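Local coordinates for Alr2269 protein (Nostoc sp., PDB 3MC9) that probably helps assemble beta-barrel proteins in the outer membrane, as other Omp85 proteins do, its periplasmic POTRA domains probably engaging the incoming polypeptides, at residues 62-73 with 124-135; 138-147 with 207-218. All coordinates share one frame; numbering follows the deposited sequence.

Contact 1 (62-73 with 124-135)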
# COMPACT_ATOMS: atom_id res chain seq x y z
N VAL A 62 -0.08 27.64 5.56
CA VAL A 62 0.75 27.87 6.72
C VAL A 62 2.15 27.52 6.32
O VAL A 62 2.37 26.57 5.56
CB VAL A 62 0.43 26.91 7.90
CG1 VAL A 62 0.37 27.69 9.20
CG2 VAL A 62 -0.82 26.13 7.66
N LEU A 63 3.10 28.26 6.84
CA LEU A 63 4.49 27.97 6.57
C LEU A 63 4.84 26.72 7.32
O LEU A 63 4.32 26.48 8.42
CB LEU A 63 5.38 29.13 7.03
CG LEU A 63 6.88 28.91 6.78
CD1 LEU A 63 7.18 29.15 5.30
CD2 LEU A 63 7.67 29.84 7.66
N VAL A 64 5.68 25.88 6.73
CA VAL A 64 6.07 24.64 7.37
C VAL A 64 7.48 24.86 7.87
O VAL A 64 8.35 25.24 7.09
CB VAL A 64 5.99 23.43 6.42
CG1 VAL A 64 6.74 22.21 7.00
CG2 VAL A 64 4.53 23.06 6.14
N SER A 65 7.71 24.64 9.17
CA SER A 65 9.06 24.78 9.75
C SER A 65 9.91 23.52 9.68
O SER A 65 11.15 23.59 9.65
CB SER A 65 9.01 25.24 11.21
OG SER A 65 8.29 24.31 12.01
N GLU A 66 9.24 22.37 9.69
CA GLU A 66 9.92 21.07 9.85
C GLU A 66 9.05 19.92 9.36
O GLU A 66 7.85 19.91 9.58
CB GLU A 66 10.28 20.85 11.32
CG GLU A 66 11.65 20.23 11.52
CD GLU A 66 12.01 19.97 12.98
OE1 GLU A 66 11.50 20.69 13.88
OE2 GLU A 66 12.83 19.06 13.23
N VAL A 67 9.67 18.98 8.66
CA VAL A 67 9.00 17.74 8.26
C VAL A 67 9.72 16.59 8.90
O VAL A 67 10.94 16.46 8.76
CB VAL A 67 8.97 17.54 6.72
CG1 VAL A 67 8.34 16.16 6.38
CG2 VAL A 67 8.17 18.66 6.07
N LEU A 68 8.98 15.78 9.64
CA LEU A 68 9.53 14.58 10.26
C LEU A 68 8.81 13.38 9.64
O LEU A 68 7.59 13.41 9.42
CB LEU A 68 9.33 14.60 11.79
CG LEU A 68 9.79 15.83 12.59
CD1 LEU A 68 9.66 15.61 14.13
CD2 LEU A 68 11.22 16.20 12.25
N VAL A 69 9.56 12.34 9.32
CA VAL A 69 8.99 11.08 8.84
C VAL A 69 9.26 10.06 9.92
O VAL A 69 10.41 9.85 10.28
CB VAL A 69 9.64 10.63 7.54
CG1 VAL A 69 9.14 9.24 7.16
CG2 VAL A 69 9.37 11.64 6.42
N ARG A 70 8.21 9.45 10.46
CA ARG A 70 8.35 8.57 11.64
C ARG A 70 7.61 7.24 11.46
O ARG A 70 6.54 7.22 10.87
CB ARG A 70 7.79 9.26 12.90
CG ARG A 70 8.57 10.48 13.37
CD ARG A 70 9.99 10.11 13.81
NE ARG A 70 10.73 11.28 14.28
CZ ARG A 70 11.63 11.97 13.58
NH1 ARG A 70 12.24 13.02 14.14
NH2 ARG A 70 11.94 11.63 12.32
N PRO A 71 8.17 6.15 12.00
CA PRO A 71 7.43 4.89 12.04
C PRO A 71 6.32 5.00 13.06
O PRO A 71 6.49 5.64 14.09
CB PRO A 71 8.49 3.88 12.51
CG PRO A 71 9.37 4.68 13.41
CD PRO A 71 9.42 6.07 12.79
N GLN A 72 5.18 4.41 12.78
CA GLN A 72 4.11 4.33 13.77
C GLN A 72 4.49 3.38 14.91
O GLN A 72 4.10 3.59 16.06
CB GLN A 72 2.83 3.84 13.11
CG GLN A 72 1.59 4.11 13.93
CD GLN A 72 0.34 3.70 13.20
OE1 GLN A 72 0.39 3.24 12.06
NE2 GLN A 72 -0.81 3.88 13.85
N SER A 73 5.25 2.34 14.58
CA SER A 73 5.85 1.44 15.56
C SER A 73 7.06 0.75 14.93
O SER A 73 7.24 0.78 13.70
CB SER A 73 4.84 0.40 16.02
OG SER A 73 4.55 -0.52 14.97
N THR A 124 3.81 25.94 15.59
CA THR A 124 4.74 26.67 16.45
C THR A 124 4.84 28.11 15.94
O THR A 124 4.45 28.40 14.83
CB THR A 124 6.14 26.01 16.44
OG1 THR A 124 6.86 26.40 15.26
CG2 THR A 124 6.02 24.47 16.45
N PRO A 125 5.38 29.03 16.76
CA PRO A 125 5.63 30.39 16.29
C PRO A 125 6.45 30.49 14.99
O PRO A 125 6.32 31.49 14.27
CB PRO A 125 6.42 31.01 17.44
CG PRO A 125 5.93 30.25 18.68
CD PRO A 125 5.76 28.85 18.18
N LEU A 126 7.26 29.47 14.71
CA LEU A 126 8.16 29.45 13.55
C LEU A 126 7.57 28.81 12.30
O LEU A 126 8.21 28.85 11.24
CB LEU A 126 9.43 28.66 13.88
CG LEU A 126 10.18 28.91 15.19
CD1 LEU A 126 11.47 28.03 15.17
CD2 LEU A 126 10.50 30.35 15.39
N GLY A 127 6.39 28.21 12.43
CA GLY A 127 5.83 27.38 11.37
C GLY A 127 5.35 26.02 11.88
O GLY A 127 5.59 25.64 13.04
N VAL A 128 4.68 25.27 11.01
CA VAL A 128 4.15 23.99 11.44
C VAL A 128 5.19 22.89 11.28
O VAL A 128 5.88 22.82 10.25
CB VAL A 128 2.88 23.62 10.69
CG1 VAL A 128 2.24 22.37 11.33
CG2 VAL A 128 1.89 24.77 10.73
N ARG A 129 5.31 22.05 12.32
CA ARG A 129 6.11 20.85 12.24
C ARG A 129 5.19 19.72 11.78
O ARG A 129 4.27 19.33 12.50
CB ARG A 129 6.76 20.51 13.58
CG ARG A 129 7.68 21.62 14.10
CD ARG A 129 8.07 21.42 15.56
NE ARG A 129 9.30 20.65 15.73
CZ ARG A 129 9.39 19.44 16.29
NH1 ARG A 129 8.32 18.80 16.77
NH2 ARG A 129 10.59 18.86 16.39
N VAL A 130 5.41 19.23 10.57
CA VAL A 130 4.52 18.21 9.99
C VAL A 130 5.17 16.85 10.14
O VAL A 130 6.27 16.61 9.62
CB VAL A 130 4.20 18.50 8.51
CG1 VAL A 130 3.38 17.37 7.89
CG2 VAL A 130 3.45 19.84 8.35
N SER A 131 4.51 15.97 10.89
CA SER A 131 4.96 14.59 11.05
C SER A 131 4.16 13.65 10.15
O SER A 131 2.93 13.59 10.22
CB SER A 131 4.87 14.17 12.51
OG SER A 131 5.90 14.79 13.26
N PHE A 132 4.86 12.95 9.27
CA PHE A 132 4.26 11.89 8.48
C PHE A 132 4.57 10.62 9.24
O PHE A 132 5.74 10.26 9.40
CB PHE A 132 4.81 11.85 7.06
CG PHE A 132 4.38 13.02 6.22
CD1 PHE A 132 3.09 13.09 5.71
CD2 PHE A 132 5.26 14.06 5.96
CE1 PHE A 132 2.68 14.17 4.95
CE2 PHE A 132 4.86 15.15 5.21
CZ PHE A 132 3.57 15.21 4.70
N ILE A 133 3.52 9.98 9.74
CA ILE A 133 3.68 8.77 10.54
C ILE A 133 3.23 7.61 9.67
O ILE A 133 2.10 7.56 9.20
CB ILE A 133 2.89 8.87 11.86
CG1 ILE A 133 3.41 10.06 12.67
CG2 ILE A 133 3.04 7.56 12.68
CD1 ILE A 133 2.36 10.75 13.50
N VAL A 134 4.15 6.68 9.44
CA VAL A 134 3.93 5.63 8.47
C VAL A 134 4.18 4.28 9.12
O VAL A 134 5.01 4.16 10.02
CB VAL A 134 4.83 5.82 7.24
CG1 VAL A 134 4.65 7.22 6.64
CG2 VAL A 134 6.30 5.58 7.59
N GLN A 135 3.44 3.28 8.67
CA GLN A 135 3.56 1.91 9.17
C GLN A 135 3.98 1.06 8.00
O GLN A 135 3.17 0.80 7.11
CB GLN A 135 2.24 1.42 9.76
CG GLN A 135 2.28 0.03 10.40
CD GLN A 135 3.50 -0.20 11.30
OE1 GLN A 135 4.32 -1.07 11.02
NE2 GLN A 135 3.62 0.56 12.39
O HOH W 1 9.20 24.73 14.32
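Glu66 and Arg129 lie side by side on one face of a parallel strand pair and point the same way, yet their flat groups are far from coplanar: carboxylate and guanidinium planes stand 72° apart. Glu66 OE1 receives Arg129 NE at 2.9 Å from above the carboxylate plane, and NH2 adds a weak second bond to the same oxygen. A bend at chi3 (91°) turns the arginine's end across to the glutamate, while its NH1 pairs with Glu122 on the strand beyond, so one guanidinium is shared between two carboxylates. Within strand 62-71, on the same face, Leu68 CB sits over the centre of the Arg70 guanidinium, 3.9 Å above its plane. Just past the end of that strand, Ile133 CG2 packs on Gln72 CA at 3.6 Å, the two side chains crossing at about a right angle.

The other face is apolar. Val67 CG1 meets the edge of the Phe132 ring, 3.8 Å from CD2, and Val130 CG1 covers one ring face, offset toward the rim. At the start of the pair, Val62, on the surface, reaches toward the partner strand, its CG1 3.6 Å from Val128 CG2.

Between the faces runs regular parallel bonding, such as Phe132 N to Leu68 O at 2.8 Å. It is interrupted by a beta bulge, where Val128 O takes Ser65 N at 2.8 Å and, weakly, Glu66 N. Beside it, Gly127 closes a type I turn from Thr124, whose OG1 accepts from Leu126 N in an ST turn; one water joins that hydroxyl to Ser65 OG.

The two strands are central in a four-stranded sheet, flanked by 95-96 and 114-124. Helix 98-110 packs on Val130, Phe132 and Val134, and helix 78-87 on Val69, while Tyr85 hydrogen-bonds to Val67 O.

Contact 2 (138-147 with 207-218); sequences PVLSKVEIQA and SENGVVTLQVAE
Leu140 holds CG trans to its backbone nitrogen (chi1 -179°), and a chi2 of 66° then swings CD1 back across the strand pair to Val212 CG2, a tight 3.3 Å contact in which the side chains cross at about a right angle. In Leu214, chi1 of -56° sets CG beside the backbone nitrogen and brings CD1 against Val143 CG1 at 3.6 Å. Ile145 CG2 and Val216 CG2 continue this apolar face, which helices 161-166 and 176-192 cover.

At the start of the pair, Gly210 O accepts both Ser141 N at 2.8 Å and Lys142 N at 3.3 Å, the two arriving from the same face of its carbonyl plane. Gly210, with positive phi, ends a type I turn from Ser207, and its CA lies against Val139 O. Parallel bonding follows, for example Leu214 N to Glu144 O at 2.8 Å. At the far end the Glu218 carboxylate lies beside Ala147 CB, its oxygens held by Tyr190, Ser155 and Val156.

Strand 142-146 is outermost and 211-217 central in a three-stranded mixed sheet with two helices on its apolar face, the beta-alpha-alpha-beta-beta arrangement of a POTRA domain.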
# COMPACT_ATOMS: atom_id res chain seq x y z
N PRO A 138 4.25 -5.45 6.41
CA PRO A 138 5.05 -6.56 6.89
C PRO A 138 5.72 -7.29 5.73
O PRO A 138 5.38 -7.04 4.57
CB PRO A 138 4.01 -7.48 7.53
CG PRO A 138 2.81 -7.28 6.69
CD PRO A 138 2.84 -5.83 6.25
N VAL A 139 6.66 -8.17 6.05
CA VAL A 139 7.29 -9.03 5.04
C VAL A 139 6.22 -9.97 4.50
O VAL A 139 5.48 -10.56 5.27
CB VAL A 139 8.45 -9.85 5.65
CG1 VAL A 139 9.11 -10.73 4.59
CG2 VAL A 139 9.48 -8.91 6.29
N LEU A 140 6.11 -10.08 3.18
CA LEU A 140 5.11 -10.97 2.57
C LEU A 140 5.51 -12.43 2.79
O LEU A 140 6.54 -12.89 2.29
CB LEU A 140 4.95 -10.68 1.07
CG LEU A 140 3.92 -11.52 0.31
CD1 LEU A 140 2.49 -11.23 0.79
CD2 LEU A 140 4.04 -11.28 -1.17
N SER A 141 4.69 -13.16 3.55
CA SER A 141 4.93 -14.59 3.75
C SER A 141 4.17 -15.40 2.71
O SER A 141 4.71 -16.37 2.16
CB SER A 141 4.57 -15.03 5.17
OG SER A 141 3.22 -14.75 5.47
N LYS A 142 2.92 -15.03 2.45
CA LYS A 142 2.15 -15.70 1.41
C LYS A 142 0.90 -14.98 0.90
O LYS A 142 0.38 -14.07 1.55
CB LYS A 142 1.83 -17.12 1.85
CG LYS A 142 0.47 -17.37 2.42
CD LYS A 142 -0.08 -18.67 1.88
CE LYS A 142 0.07 -19.83 2.82
NZ LYS A 142 -0.67 -20.99 2.25
N VAL A 143 0.46 -15.38 -0.29
CA VAL A 143 -0.80 -14.93 -0.87
C VAL A 143 -1.76 -16.12 -1.01
O VAL A 143 -1.39 -17.16 -1.57
CB VAL A 143 -0.60 -14.23 -2.25
CG1 VAL A 143 -1.94 -13.83 -2.85
CG2 VAL A 143 0.29 -13.01 -2.11
N GLU A 144 -2.96 -15.96 -0.48
CA GLU A 144 -4.04 -16.95 -0.58
C GLU A 144 -5.19 -16.37 -1.40
O GLU A 144 -5.54 -15.21 -1.22
CB GLU A 144 -4.63 -17.21 0.79
CG GLU A 144 -3.85 -18.09 1.70
CD GLU A 144 -4.54 -18.25 3.04
OE1 GLU A 144 -5.70 -17.79 3.17
OE2 GLU A 144 -3.94 -18.85 3.95
N ILE A 145 -5.82 -17.20 -2.22
CA ILE A 145 -7.07 -16.85 -2.88
C ILE A 145 -8.24 -17.41 -2.10
O ILE A 145 -8.25 -18.58 -1.72
CB ILE A 145 -7.15 -17.43 -4.29
CG1 ILE A 145 -6.10 -16.78 -5.20
CG2 ILE A 145 -8.57 -17.26 -4.89
CD1 ILE A 145 -5.91 -17.53 -6.51
N GLN A 146 -9.24 -16.58 -1.86
CA GLN A 146 -10.47 -16.99 -1.20
C GLN A 146 -11.60 -16.77 -2.20
O GLN A 146 -11.98 -15.63 -2.50
CB GLN A 146 -10.65 -16.14 0.05
CG GLN A 146 -11.95 -16.31 0.81
CD GLN A 146 -12.09 -15.25 1.89
OE1 GLN A 146 -12.43 -14.09 1.62
NE2 GLN A 146 -11.79 -15.64 3.12
N ALA A 147 -12.13 -17.86 -2.74
CA ALA A 147 -13.14 -17.77 -3.79
C ALA A 147 -14.53 -17.72 -3.20
O ALA A 147 -15.42 -17.05 -3.74
CB ALA A 147 -13.04 -18.97 -4.71
N SER A 207 -2.40 -9.56 6.71
CA SER A 207 -2.17 -9.85 8.12
C SER A 207 -0.86 -9.27 8.59
O SER A 207 0.07 -9.14 7.80
CB SER A 207 -2.14 -11.36 8.36
OG SER A 207 -3.43 -11.86 8.59
N GLU A 208 -0.77 -8.96 9.88
CA GLU A 208 0.49 -8.60 10.52
C GLU A 208 1.56 -9.68 10.32
O GLU A 208 2.75 -9.37 10.29
CB GLU A 208 0.31 -8.32 12.02
CG GLU A 208 -0.03 -6.87 12.35
CD GLU A 208 0.18 -6.53 13.84
OE1 GLU A 208 1.25 -6.86 14.40
OE2 GLU A 208 -0.71 -5.90 14.45
N ASN A 209 1.14 -10.94 10.17
CA ASN A 209 2.06 -12.04 9.81
C ASN A 209 2.40 -12.10 8.31
O ASN A 209 3.05 -13.04 7.87
CB ASN A 209 1.52 -13.42 10.24
CG ASN A 209 0.44 -13.33 11.31
OD1 ASN A 209 -0.52 -12.56 11.18
ND2 ASN A 209 0.59 -14.13 12.37
N GLY A 210 1.94 -11.13 7.53
CA GLY A 210 2.31 -11.06 6.11
C GLY A 210 1.59 -12.03 5.18
O GLY A 210 2.09 -12.35 4.10
N VAL A 211 0.42 -12.49 5.61
CA VAL A 211 -0.45 -13.28 4.76
C VAL A 211 -1.43 -12.34 4.08
O VAL A 211 -2.20 -11.65 4.73
CB VAL A 211 -1.25 -14.35 5.55
CG1 VAL A 211 -2.24 -15.07 4.62
CG2 VAL A 211 -0.30 -15.36 6.25
N VAL A 212 -1.38 -12.30 2.75
CA VAL A 212 -2.34 -11.55 1.96
C VAL A 212 -3.44 -12.48 1.46
O VAL A 212 -3.16 -13.45 0.75
CB VAL A 212 -1.69 -10.91 0.74
CG1 VAL A 212 -2.73 -10.14 -0.11
CG2 VAL A 212 -0.55 -10.02 1.18
N THR A 213 -4.68 -12.16 1.79
CA THR A 213 -5.82 -12.90 1.29
C THR A 213 -6.51 -12.07 0.20
O THR A 213 -6.94 -10.94 0.44
CB THR A 213 -6.82 -13.20 2.41
OG1 THR A 213 -6.14 -13.82 3.50
CG2 THR A 213 -7.95 -14.10 1.91
N LEU A 214 -6.59 -12.64 -1.00
CA LEU A 214 -7.30 -12.04 -2.14
C LEU A 214 -8.64 -12.74 -2.33
O LEU A 214 -8.71 -13.93 -2.67
CB LEU A 214 -6.50 -12.17 -3.42
CG LEU A 214 -5.08 -11.60 -3.42
CD1 LEU A 214 -4.39 -11.93 -4.76
CD2 LEU A 214 -5.15 -10.10 -3.16
N GLN A 215 -9.71 -12.01 -2.08
CA GLN A 215 -11.06 -12.48 -2.29
C GLN A 215 -11.36 -12.24 -3.76
O GLN A 215 -11.20 -11.12 -4.22
CB GLN A 215 -11.96 -11.63 -1.40
CG GLN A 215 -13.29 -12.24 -1.05
CD GLN A 215 -13.86 -11.59 0.22
OE1 GLN A 215 -14.36 -10.47 0.19
NE2 GLN A 215 -13.76 -12.30 1.34
N VAL A 216 -11.79 -13.29 -4.48
CA VAL A 216 -12.06 -13.23 -5.91
C VAL A 216 -13.46 -13.74 -6.23
O VAL A 216 -13.86 -14.80 -5.75
CB VAL A 216 -11.05 -14.08 -6.72
CG1 VAL A 216 -11.30 -13.94 -8.21
CG2 VAL A 216 -9.63 -13.67 -6.42
N ALA A 217 -14.22 -12.96 -7.00
CA ALA A 217 -15.47 -13.41 -7.59
C ALA A 217 -15.07 -14.06 -8.90
O ALA A 217 -14.83 -13.38 -9.87
CB ALA A 217 -16.42 -12.24 -7.84
N GLU A 218 -14.93 -15.37 -8.89
CA GLU A 218 -14.36 -16.08 -10.03
C GLU A 218 -15.33 -16.21 -11.17
O GLU A 218 -14.93 -16.23 -12.32
CB GLU A 218 -13.92 -17.49 -9.58
CG GLU A 218 -12.87 -17.43 -8.49
CD GLU A 218 -12.23 -18.77 -8.20
OE1 GLU A 218 -12.93 -19.79 -8.24
OE2 GLU A 218 -11.02 -18.77 -7.90
O HOH W 2 -15.95 -17.24 -6.86

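Overall arrangement
Contact 1 and contact 2 show one principle used twice: the first strand of a domain leaves, and two helices and a further strand intervene before the last strand returns to lie parallel beside the first. From the N terminus, strand 62-71 is followed by helix 78-87, the short strand 95-96, helix 98-110 and strand 114-124 before 127-136 closes the first loop. The chain then passes directly into strand 142-146, runs through helices 161-166 and 176-192 and strand 199-206, and returns as 211-217. The loops are in series, neither nested nor crossed. Each contact lies in its own sheet, the centres about 33 Å apart on opposite sides of the chain's centre, as befits two consecutive POTRA domains.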